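PDB 3E39: putative Nitroreductase from Desulfovibrio desulfuricans subsp. desulfuricans str. G20, which binds flavin mononucleotide and probably acts as an FMN-dependent oxidoreductase of the nitroreductase family. Local coordinates for residues 81-86 with 134-139. Sequence-based numbering, arbitrary orientation.
Sequences IILVFL and PALALD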
loop_
_atom_site.group_PDB
_atom_site.type_symbol
_atom_site.label_atom_id
_atom_site.label_comp_id
_atom_site.label_asym_id
_atom_site.label_seq_id
_atom_site.Cartn_x
_atom_site.Cartn_y
_atom_site.Cartn_z
ATOM N N ILE A 81 10.378 -5.914 15.137
ATOM C CA ILE A 81 9.391 -6.517 14.259
ATOM C C ILE A 81 8.033 -5.862 14.595
ATOM O O ILE A 81 7.671 -5.730 15.781
ATOM C CB ILE A 81 9.326 -8.042 14.444
ATOM C CG1 ILE A 81 10.655 -8.664 13.962
ATOM C CG2 ILE A 81 8.180 -8.651 13.626
ATOM C CD1 ILE A 81 10.855 -10.104 14.315
ATOM N N ILE A 82 7.317 -5.399 13.573
ATOM C CA ILE A 82 5.985 -4.848 13.757
ATOM C C ILE A 82 4.996 -5.844 13.118
ATOM O O ILE A 82 5.036 -6.111 11.909
ATOM C CB ILE A 82 5.814 -3.414 13.152
ATOM C CG1 ILE A 82 6.728 -2.398 13.856
ATOM C CG2 ILE A 82 4.319 -2.925 13.268
ATOM C CD1 ILE A 82 6.783 -1.033 13.153
ATOM N N LEU A 83 4.159 -6.445 13.949
ATOM C CA LEU A 83 3.106 -7.311 13.459
ATOM C C LEU A 83 1.884 -6.468 13.094
ATOM O O LEU A 83 1.470 -5.587 13.865
ATOM C CB LEU A 83 2.761 -8.398 14.471
ATOM C CG LEU A 83 3.921 -9.249 14.973
ATOM C CD1 LEU A 83 3.415 -10.309 15.980
ATOM C CD2 LEU A 83 4.645 -9.900 13.830
ATOM N N VAL A 84 1.347 -6.717 11.902
ATOM C CA VAL A 84 0.190 -6.001 11.394
ATOM C C VAL A 84 -1.017 -6.934 11.301
ATOM O O VAL A 84 -0.922 -8.038 10.761
ATOM C CB VAL A 84 0.505 -5.438 10.003
ATOM C CG1 VAL A 84 -0.630 -4.523 9.501
ATOM C CG2 VAL A 84 1.862 -4.708 10.044
ATOM N N PHE A 85 -2.164 -6.456 11.787
ATOM C CA PHE A 85 -3.390 -7.230 11.792
ATOM C C PHE A 85 -4.565 -6.370 11.335
ATOM O O PHE A 85 -4.497 -5.133 11.280
ATOM C CB PHE A 85 -3.775 -7.691 13.216
ATOM C CG PHE A 85 -2.683 -8.390 13.955
ATOM C CD1 PHE A 85 -1.718 -7.654 14.626
ATOM C CD2 PHE A 85 -2.628 -9.778 14.005
ATOM C CE1 PHE A 85 -0.698 -8.278 15.293
ATOM C CE2 PHE A 85 -1.603 -10.405 14.685
ATOM C CZ PHE A 85 -0.646 -9.663 15.327
ATOM N N LEU A 86 -5.632 -7.041 10.936
ATOM C CA LEU A 86 -6.910 -6.379 10.780
ATOM C C LEU A 86 -7.776 -6.842 11.949
ATOM O O LEU A 86 -7.790 -8.027 12.322
ATOM C CB LEU A 86 -7.634 -6.726 9.483
ATOM C CG LEU A 86 -6.996 -6.243 8.191
ATOM C CD1 LEU A 86 -7.602 -6.898 7.000
ATOM C CD2 LEU A 86 -7.124 -4.727 8.110
ATOM N N PRO A 134 -2.448 -17.836 18.752
ATOM C CA PRO A 134 -2.661 -18.335 20.124
ATOM C C PRO A 134 -1.342 -18.404 20.942
ATOM O O PRO A 134 -1.366 -18.113 22.155
ATOM C CB PRO A 134 -3.251 -19.731 19.896
ATOM C CG PRO A 134 -3.905 -19.655 18.578
ATOM C CD PRO A 134 -3.022 -18.750 17.751
ATOM N N ALA A 135 -0.210 -18.710 20.285
ATOM C CA ALA A 135 1.096 -18.772 20.962
ATOM C C ALA A 135 1.537 -17.397 21.481
ATOM O O ALA A 135 2.349 -17.304 22.412
ATOM C CB ALA A 135 2.175 -19.379 20.048
ATOM N N LEU A 136 1.010 -16.328 20.865
ATOM C CA LEU A 136 1.306 -14.948 21.236
ATOM C C LEU A 136 0.186 -14.359 22.095
ATOM O O LEU A 136 0.118 -13.146 22.303
ATOM C CB LEU A 136 1.475 -14.105 19.952
ATOM C CG LEU A 136 2.671 -14.406 19.036
ATOM C CD1 LEU A 136 2.528 -13.602 17.711
ATOM C CD2 LEU A 136 3.969 -14.113 19.796
ATOM N N ALA A 137 -0.705 -15.230 22.577
ATOM C CA ALA A 137 -1.845 -14.865 23.393
ATOM C C ALA A 137 -2.835 -13.975 22.651
ATOM O O ALA A 137 -3.462 -13.111 23.244
ATOM C CB ALA A 137 -1.408 -14.223 24.711
ATOM N N LEU A 138 -2.929 -14.175 21.338
ATOM C CA LEU A 138 -3.867 -13.416 20.487
ATOM C C LEU A 138 -4.982 -14.342 19.971
ATOM O O LEU A 138 -4.793 -15.541 19.800
ATOM C CB LEU A 138 -3.129 -12.736 19.329
ATOM C CG LEU A 138 -2.000 -11.773 19.708
ATOM C CD1 LEU A 138 -1.215 -11.258 18.473
ATOM C CD2 LEU A 138 -2.566 -10.614 20.524
ATOM N N ASP A 139 -6.136 -13.755 19.708
ATOM C CA ASP A 139 -7.323 -14.489 19.321
ATOM C C ASP A 139 -7.542 -14.392 17.804
ATOM O O ASP A 139 -7.834 -13.307 17.305
ATOM C CB ASP A 139 -8.500 -13.868 20.083
ATOM C CG ASP A 139 -9.809 -14.604 19.886
ATOM O OD1 ASP A 139 -9.824 -15.673 19.256
ATOM O OD2 ASP A 139 -10.817 -14.070 20.404
#
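Leu83 and Phe85, on the strand that contains 81-86, face Leu136 and Leu138 of 134-139 across a wide backbone gap: the CA atoms of Leu83 and Leu136 stand 11.0 Å apart, those of Phe85 and Leu138 10.7 Å. The strand is extended, whereas 134-139 finishes a helix with a Schellman motif. Ala137, with a positive phi of 64°, is the C-prime residue, and Ala137 N donates a hydrogen bond to Pro134 O at 3.0 Å. On either side of Ala137 in sequence, Leu136 and Leu138 both direct their CB atoms toward the strand.

The gap is spanned by side-chain ends alone. Leu83 and Leu136 meet tip to tip, CD1 to CD1 at 3.8 Å. Phe85 and Leu138 cross at about a right angle, and Leu138 CD1 comes obliquely to the far end of the ring, 3.6 Å from CZ. In Phe85, CG lies anti to the carbonyl carbon (chi1 -52°), which carries CZ out toward the turn. The same ring meets Phe145 of the adjacent strand and packs on Leu170 of the second subunit.

With just 114 Å² buried and methyl-to-methyl or methyl-to-ring contacts throughout, the contact probably rests on dispersion and the hydrophobic effect; it brings the helix end against one face of the antiparallel sheet without directional bonds.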